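Local coordinates for c-di-GMP synthase (Capnocytophaga granulosa, PDB 6WT9), which makes the second messenger 3',3'-c-di-GMP from two molecules of GTP, as the nucleotide synthase of a bacterial CBASS antiphage defence system, at residues Y165-I170 against K177-S182; L71-L76 against E158-S163; D99-S104 against D188-N193. One frame throughout, in Å; residues are numbered along the deposited sequence.

Interaction 1: Y165-I170 against K177-S182; sequences YEICDI and KITNKS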
# COMPACT_ATOMS: atom_id res chain seq x y z
N TYR A 165 -25.45 4.53 -0.31
CA TYR A 165 -24.98 3.17 -0.09
C TYR A 165 -25.62 2.59 1.16
O TYR A 165 -25.57 3.21 2.23
CB TYR A 165 -23.45 3.15 0.03
CG TYR A 165 -22.73 3.69 -1.18
CD1 TYR A 165 -22.62 2.93 -2.34
CD2 TYR A 165 -22.15 4.95 -1.17
CE1 TYR A 165 -21.97 3.41 -3.45
CE2 TYR A 165 -21.49 5.44 -2.28
CZ TYR A 165 -21.40 4.67 -3.42
OH TYR A 165 -20.75 5.15 -4.53
N GLU A 166 -26.23 1.41 1.01
CA GLU A 166 -26.86 0.75 2.15
C GLU A 166 -25.84 0.44 3.24
O GLU A 166 -26.13 0.57 4.43
CB GLU A 166 -27.57 -0.53 1.70
CG GLU A 166 -28.85 -0.30 0.91
CD GLU A 166 -28.59 0.19 -0.51
OE1 GLU A 166 -29.54 0.70 -1.14
OE2 GLU A 166 -27.44 0.07 -0.99
N ILE A 167 -24.63 0.04 2.84
CA ILE A 167 -23.55 -0.24 3.77
C ILE A 167 -22.69 1.01 3.84
O ILE A 167 -21.93 1.32 2.91
CB ILE A 167 -22.73 -1.47 3.34
CG1 ILE A 167 -23.65 -2.68 3.18
CG2 ILE A 167 -21.63 -1.76 4.34
CD1 ILE A 167 -22.94 -3.93 2.69
N CYS A 168 -22.80 1.75 4.94
CA CYS A 168 -22.07 3.00 5.13
C CYS A 168 -21.70 3.12 6.60
O CYS A 168 -22.59 3.27 7.45
CB CYS A 168 -22.89 4.20 4.67
SG CYS A 168 -22.07 5.80 4.91
N ASP A 169 -20.41 3.05 6.90
CA ASP A 169 -19.91 3.07 8.27
C ASP A 169 -19.42 4.48 8.60
O ASP A 169 -18.40 4.93 8.07
CB ASP A 169 -18.79 2.04 8.44
CG ASP A 169 -18.44 1.78 9.90
OD1 ASP A 169 -18.46 2.73 10.70
OD2 ASP A 169 -18.14 0.61 10.23
N ILE A 170 -20.15 5.17 9.47
CA ILE A 170 -19.77 6.50 9.92
C ILE A 170 -19.26 6.48 11.36
O ILE A 170 -19.23 7.52 12.03
CB ILE A 170 -20.93 7.50 9.76
CG1 ILE A 170 -22.08 7.15 10.71
CG2 ILE A 170 -21.42 7.53 8.32
CD1 ILE A 170 -23.15 8.22 10.79
N LYS A 177 -16.50 4.73 5.64
CA LYS A 177 -16.29 3.53 4.85
C LYS A 177 -17.61 3.13 4.21
O LYS A 177 -18.60 2.93 4.91
CB LYS A 177 -15.73 2.39 5.70
CG LYS A 177 -15.35 1.15 4.90
CD LYS A 177 -14.66 0.11 5.76
CE LYS A 177 -14.07 -1.00 4.91
NZ LYS A 177 -13.04 -0.50 3.97
N ILE A 178 -17.61 3.00 2.88
CA ILE A 178 -18.80 2.60 2.14
C ILE A 178 -18.50 1.30 1.41
O ILE A 178 -17.34 0.93 1.18
CB ILE A 178 -19.29 3.68 1.16
CG1 ILE A 178 -18.28 3.88 0.01
CG2 ILE A 178 -19.54 4.99 1.89
CD1 ILE A 178 -18.66 3.16 -1.28
N THR A 179 -19.57 0.61 1.02
CA THR A 179 -19.48 -0.60 0.23
C THR A 179 -20.38 -0.45 -0.99
O THR A 179 -21.59 -0.29 -0.85
CB THR A 179 -19.88 -1.84 1.04
OG1 THR A 179 -18.95 -2.03 2.11
CG2 THR A 179 -19.90 -3.08 0.16
N ASN A 180 -19.78 -0.49 -2.18
CA ASN A 180 -20.54 -0.53 -3.42
C ASN A 180 -20.96 -1.98 -3.64
O ASN A 180 -20.17 -2.79 -4.13
CB ASN A 180 -19.70 0.00 -4.58
CG ASN A 180 -20.52 0.23 -5.84
OD1 ASN A 180 -21.37 -0.58 -6.20
ND2 ASN A 180 -20.25 1.34 -6.53
N LYS A 181 -22.20 -2.31 -3.26
CA LYS A 181 -22.65 -3.69 -3.35
C LYS A 181 -22.76 -4.16 -4.80
O LYS A 181 -22.66 -5.36 -5.07
CB LYS A 181 -23.99 -3.85 -2.64
CG LYS A 181 -23.96 -3.47 -1.17
CD LYS A 181 -25.16 -4.04 -0.42
CE LYS A 181 -26.47 -3.61 -1.05
NZ LYS A 181 -27.64 -4.16 -0.31
N SER A 182 -22.97 -3.23 -5.74
CA SER A 182 -23.02 -3.61 -7.14
C SER A 182 -21.66 -4.05 -7.66
O SER A 182 -21.59 -4.93 -8.53
CB SER A 182 -23.55 -2.44 -7.98
OG SER A 182 -23.55 -2.76 -9.36
O HOH W 1 -18.36 3.60 -5.26

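Interaction 2: L71-L76 against E158-S163; sequences LQDILL and EQKLSS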
# COMPACT_ATOMS: atom_id res chain seq x y z
N LEU A 71 -20.38 12.71 -3.95
CA LEU A 71 -20.00 13.82 -3.09
C LEU A 71 -20.03 15.15 -3.83
O LEU A 71 -20.28 16.20 -3.22
CB LEU A 71 -18.62 13.58 -2.48
CG LEU A 71 -18.55 12.40 -1.50
CD1 LEU A 71 -17.15 12.26 -0.93
CD2 LEU A 71 -19.57 12.58 -0.38
N GLN A 72 -19.78 15.13 -5.14
CA GLN A 72 -19.89 16.34 -5.95
C GLN A 72 -21.33 16.83 -6.10
O GLN A 72 -21.55 17.87 -6.72
CB GLN A 72 -19.27 16.11 -7.33
CG GLN A 72 -17.76 16.06 -7.32
CD GLN A 72 -17.17 15.72 -8.67
OE1 GLN A 72 -17.84 15.15 -9.53
NE2 GLN A 72 -15.91 16.08 -8.88
N ASP A 73 -22.29 16.10 -5.54
CA ASP A 73 -23.68 16.54 -5.51
C ASP A 73 -24.03 17.29 -4.23
O ASP A 73 -25.18 17.72 -4.09
CB ASP A 73 -24.62 15.33 -5.66
CG ASP A 73 -24.56 14.71 -7.04
OD1 ASP A 73 -23.87 15.28 -7.92
OD2 ASP A 73 -25.20 13.66 -7.25
N ILE A 74 -23.09 17.46 -3.30
CA ILE A 74 -23.44 18.05 -2.01
C ILE A 74 -22.30 18.88 -1.43
O ILE A 74 -22.53 19.78 -0.61
CB ILE A 74 -23.89 16.96 -1.02
CG1 ILE A 74 -24.55 17.58 0.21
CG2 ILE A 74 -22.72 16.07 -0.62
CD1 ILE A 74 -25.09 16.56 1.20
N LEU A 75 -21.06 18.61 -1.84
CA LEU A 75 -19.90 19.27 -1.25
C LEU A 75 -19.45 20.45 -2.10
O LEU A 75 -19.48 20.40 -3.34
CB LEU A 75 -18.73 18.29 -1.09
CG LEU A 75 -18.90 17.15 -0.08
CD1 LEU A 75 -17.59 16.37 0.07
CD2 LEU A 75 -19.36 17.67 1.27
N LEU A 76 -19.02 21.52 -1.43
CA LEU A 76 -18.51 22.72 -2.07
C LEU A 76 -17.11 23.04 -1.55
O LEU A 76 -16.76 22.70 -0.41
CB LEU A 76 -19.43 23.92 -1.83
CG LEU A 76 -20.85 23.86 -2.38
CD1 LEU A 76 -21.61 25.13 -2.03
CD2 LEU A 76 -20.82 23.66 -3.89
N GLU A 158 -21.42 12.32 5.36
CA GLU A 158 -22.19 11.27 6.04
C GLU A 158 -23.60 11.18 5.48
O GLU A 158 -24.10 10.09 5.20
CB GLU A 158 -22.24 11.54 7.54
CG GLU A 158 -20.93 11.31 8.26
CD GLU A 158 -21.03 11.62 9.74
OE1 GLU A 158 -22.14 11.97 10.20
OE2 GLU A 158 -20.01 11.51 10.45
N GLN A 159 -24.26 12.33 5.31
CA GLN A 159 -25.65 12.33 4.86
C GLN A 159 -25.78 11.76 3.46
O GLN A 159 -26.62 10.88 3.21
CB GLN A 159 -26.21 13.75 4.93
CG GLN A 159 -27.65 13.87 4.47
CD GLN A 159 -28.19 15.28 4.61
OE1 GLN A 159 -27.52 16.17 5.14
NE2 GLN A 159 -29.41 15.50 4.13
N LYS A 160 -24.95 12.24 2.53
CA LYS A 160 -25.04 11.79 1.14
C LYS A 160 -24.67 10.31 1.02
O LYS A 160 -25.40 9.53 0.40
CB LYS A 160 -24.13 12.65 0.26
CG LYS A 160 -23.75 12.00 -1.07
CD LYS A 160 -24.95 11.85 -1.99
CE LYS A 160 -25.52 13.20 -2.39
NZ LYS A 160 -26.65 13.04 -3.36
N LEU A 161 -23.54 9.91 1.61
CA LEU A 161 -23.08 8.54 1.45
C LEU A 161 -24.02 7.55 2.13
O LEU A 161 -24.30 6.48 1.57
CB LEU A 161 -21.66 8.40 2.00
CG LEU A 161 -20.60 9.19 1.22
CD1 LEU A 161 -19.22 9.03 1.86
CD2 LEU A 161 -20.58 8.77 -0.24
N SER A 162 -24.52 7.88 3.32
CA SER A 162 -25.50 7.02 3.97
C SER A 162 -26.80 6.93 3.18
O SER A 162 -27.54 5.95 3.32
CB SER A 162 -25.81 7.52 5.38
OG SER A 162 -24.62 7.59 6.16
N SER A 163 -27.08 7.92 2.34
CA SER A 163 -28.27 7.92 1.50
C SER A 163 -28.08 7.19 0.18
O SER A 163 -29.07 6.79 -0.44
CB SER A 163 -28.71 9.36 1.23
OG SER A 163 -29.53 9.43 0.08
O HOH W 2 -27.43 15.49 -3.72

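Interaction 3: D99-S104 against D188-N193; sequences DLLVIS and DIVIAN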
# COMPACT_ATOMS: atom_id res chain seq x y z
N ASP A 99 -8.72 4.79 -0.87
CA ASP A 99 -9.04 5.91 -0.00
C ASP A 99 -9.25 7.16 -0.84
O ASP A 99 -8.42 7.49 -1.69
CB ASP A 99 -7.94 6.14 1.03
CG ASP A 99 -7.96 5.11 2.15
OD1 ASP A 99 -8.64 4.07 1.99
OD2 ASP A 99 -7.29 5.34 3.18
N LEU A 100 -10.37 7.84 -0.61
CA LEU A 100 -10.72 9.08 -1.29
C LEU A 100 -10.52 10.23 -0.33
O LEU A 100 -11.20 10.31 0.70
CB LEU A 100 -12.16 9.04 -1.79
CG LEU A 100 -12.68 10.35 -2.37
CD1 LEU A 100 -11.94 10.70 -3.65
CD2 LEU A 100 -14.18 10.26 -2.62
N LEU A 101 -9.58 11.12 -0.65
CA LEU A 101 -9.30 12.30 0.17
C LEU A 101 -10.16 13.47 -0.29
O LEU A 101 -10.22 13.77 -1.49
CB LEU A 101 -7.82 12.66 0.10
CG LEU A 101 -6.86 11.75 0.86
CD1 LEU A 101 -5.42 12.10 0.55
CD2 LEU A 101 -7.12 11.85 2.35
N VAL A 102 -10.83 14.12 0.66
CA VAL A 102 -11.65 15.29 0.40
C VAL A 102 -10.94 16.47 1.05
O VAL A 102 -10.99 16.65 2.27
CB VAL A 102 -13.08 15.13 0.93
CG1 VAL A 102 -13.92 16.33 0.56
CG2 VAL A 102 -13.70 13.84 0.41
N ILE A 103 -10.26 17.28 0.24
CA ILE A 103 -9.37 18.33 0.73
C ILE A 103 -10.00 19.68 0.44
O ILE A 103 -10.36 19.97 -0.71
CB ILE A 103 -7.98 18.21 0.08
CG1 ILE A 103 -7.56 16.74 -0.01
CG2 ILE A 103 -6.95 19.00 0.87
CD1 ILE A 103 -6.22 16.52 -0.68
N SER A 104 -10.10 20.52 1.47
CA SER A 104 -10.69 21.84 1.32
C SER A 104 -9.74 22.78 0.59
O SER A 104 -8.53 22.77 0.83
CB SER A 104 -11.05 22.43 2.69
OG SER A 104 -12.13 21.73 3.28
N ASP A 188 -12.86 4.13 1.38
CA ASP A 188 -12.77 4.95 2.57
C ASP A 188 -12.67 6.42 2.16
O ASP A 188 -11.98 6.76 1.20
CB ASP A 188 -11.56 4.57 3.43
CG ASP A 188 -11.70 3.19 4.05
OD1 ASP A 188 -12.67 2.48 3.70
OD2 ASP A 188 -10.85 2.81 4.88
N ILE A 189 -13.38 7.28 2.89
CA ILE A 189 -13.47 8.70 2.58
C ILE A 189 -12.90 9.48 3.75
O ILE A 189 -13.39 9.36 4.88
CB ILE A 189 -14.91 9.13 2.28
CG1 ILE A 189 -15.45 8.41 1.03
CG2 ILE A 189 -15.00 10.64 2.10
CD1 ILE A 189 -16.14 7.09 1.32
N VAL A 190 -11.87 10.28 3.49
CA VAL A 190 -11.14 11.01 4.52
C VAL A 190 -11.28 12.51 4.27
O VAL A 190 -11.12 12.97 3.13
CB VAL A 190 -9.66 10.60 4.56
CG1 VAL A 190 -8.91 11.37 5.62
CG2 VAL A 190 -9.53 9.10 4.79
N ILE A 191 -11.58 13.26 5.33
CA ILE A 191 -11.76 14.71 5.26
C ILE A 191 -10.47 15.37 5.73
O ILE A 191 -9.96 15.05 6.81
CB ILE A 191 -12.95 15.16 6.11
CG1 ILE A 191 -14.21 14.37 5.73
CG2 ILE A 191 -13.18 16.65 5.98
CD1 ILE A 191 -14.60 14.51 4.27
N ALA A 192 -9.95 16.30 4.94
CA ALA A 192 -8.67 16.93 5.26
C ALA A 192 -8.62 18.33 4.66
O ALA A 192 -9.54 18.76 3.95
CB ALA A 192 -7.50 16.07 4.75
N ASN A 193 -7.54 19.05 4.96
CA ASN A 193 -7.23 20.32 4.33
C ASN A 193 -5.72 20.42 4.16
O ASN A 193 -4.95 19.64 4.72
CB ASN A 193 -7.77 21.51 5.13
CG ASN A 193 -7.01 21.73 6.43
OD1 ASN A 193 -6.53 20.79 7.05
ND2 ASN A 193 -6.92 22.99 6.85

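Interaction 1: Y165-I170 against K177-S182
Asp169 and Lys177 hold each other by both backbone bonds of an antiparallel hydrogen-bonded pair. Asp169 N gives its hydrogen to Lys177 O at 2.7 Å, almost straight (178°), and Lys177 N returns a bond to Asp169 O at 3.1 Å. Further along, Thr179 N donates to Ile167 O. The two strands make a short beta hairpin, the helix 147-164 leading into its first strand. The polar ends find their strongest partners outside the hairpin strands: Lys177 NZ makes a salt bridge to Asp188 OD1, Thr179 OG1 bonds to Asp186, and Asp169 OD1 takes the N-H of Thr171.

On the face of Cys168 and Ile178 the packing is apolar. Ile178 carries CG1 between its backbone N and carbonyl carbon (chi1 68°), and from there CD1 sits over the middle of the Tyr165 ring, 3.7 Å from its centroid and 8° off the normal, a CH-pi contact. Cys168 SG rests 4.0 Å from Ile178 CG2. The phenol end is tied down by a water, 2.9 Å from Tyr165 OH and 3.2 Å from Asn180 ND2, which donates to it; Asn180 OD1 is bonded to Met183 N. On the face of Ile167 and Thr179, Ile167 CG2 comes 3.5 Å from Thr179 OG1; beyond the strand, Ile167 CD1 lies against Lys181 CD, the side chains at about a right angle.

Helix 54-71, through Lys66 and Val67, touches Tyr165 as well. The chemistry thus splits the hairpin: one face is oily and turned to the helices, whereas the other carries mostly polar, more exposed groups.

Interaction 2: L71-L76 against E158-S163
Lys160 touches Ile74 with its CB and Asp73 with its far end, where two helices of the nucleotidyltransferase fold come together: the end of helix 54-71 with the loop after it, and helix 147-164. The lysine leaves the helix with CG roughly anti to its backbone N, then bends at both chi2 (67°) and chi3 (64°). The two bends bring CE and NZ alongside Asp73 CB. Nearer the helix, Lys160 CB lies 3.8 Å from Ile74 CG2, the two side chains sliding past each other in opposite directions. At the tip, NZ is 3.8 Å from Asp73 CB but 4.2 Å from Asp73 OD2, so the charges are near each other without forming a salt bridge.

Deeper in, Leu71 and Leu161 meet at about a right angle, Leu71 CD2 standing 3.9 Å from Leu161 CG. Both leucines also reach the strands of the sheet, Leu71 touching Leu100 and Val102, and Leu161 touching Ile176 and Ile178. Leu71 O accepts the N-H groups of both Ile74 and Leu75, which holds the loop in its turn as it leaves the helix. One water joins the two segments, accepting from Lys160 NZ at 2.6 Å and donating to Asp73 O at 3.2 Å.

Interaction 3: D99-S104 against D188-N193
Asp99 and Asp188 stand side by side at one end of two neighbouring parallel strands, side chains pointing the same way and carboxylate planes 24° apart. Asp99 CB lies 4.1 Å from Asp188 O. One bond on, CG lies 3.9 Å from Asp188 CB; CG is held anti to the carbonyl carbon (chi1 -75°), which swings the carboxylate toward the neighbouring strand. At the tip, OD1 comes within 3.3 Å of Asp188 CB and 3.9 Å of Asp188 OD2. The other oxygen of Asp188, OD1, is engaged by Lys177.

Behind the acids the backbones bond in the regular parallel pattern. Leu100 N donates to Asp188 O and Val102 N to Val190 O, both at 2.7 Å; Val190 N and Ala192 N answer to Leu100 O and Val102 O. The strand directions differ by 29°. On the face shared with the acids, Leu101 CD2 nestles 3.6 Å from Val190 CB. On the opposite face, that of Leu100, Val102, Ile189 and Ile191, Val102 meets two isoleucines of the neighbouring strand, its CG2 3.8 Å from Ile189 CG2 and its CB against Ile191 CD1, the side chains of Val102 and Ile191 lying side by side; helices 54-71 and 147-164 cover this face.

Here is the core of the sheet, with strand 78-83 bonded to the far side of 99-104. Two aspartates on adjacent central strands are consistent with the metal-binding carboxylates of the polymerase-beta-like nucleotidyltransferases. Regular backbone bonding and buried apolar side chains set the two partly exposed carboxylates side by side, an arrangement that would suit sharing a cation.

In the fold
From the N terminus, the chain runs through helix 54-71 into residues 71-76, the first half of interaction 2. After strand 78-83, strand 98-104 opens interaction 3 before interaction 2 is closed by helix 147-164, so these two long loops cross. Only six residues separate the segments of interaction 1, a hairpin that starts after interaction 2 has closed and lies nested inside the loop that interaction 3 completes at 188-193. The helix pair of interaction 2 packs on one face of the sheet built around interaction 3, with Leu161 touching Ile189. The hairpin joins the edge of strand 185-194, its Cys168 and Ile170 packing on helix 147-164, so it bridges that helix and the sheet.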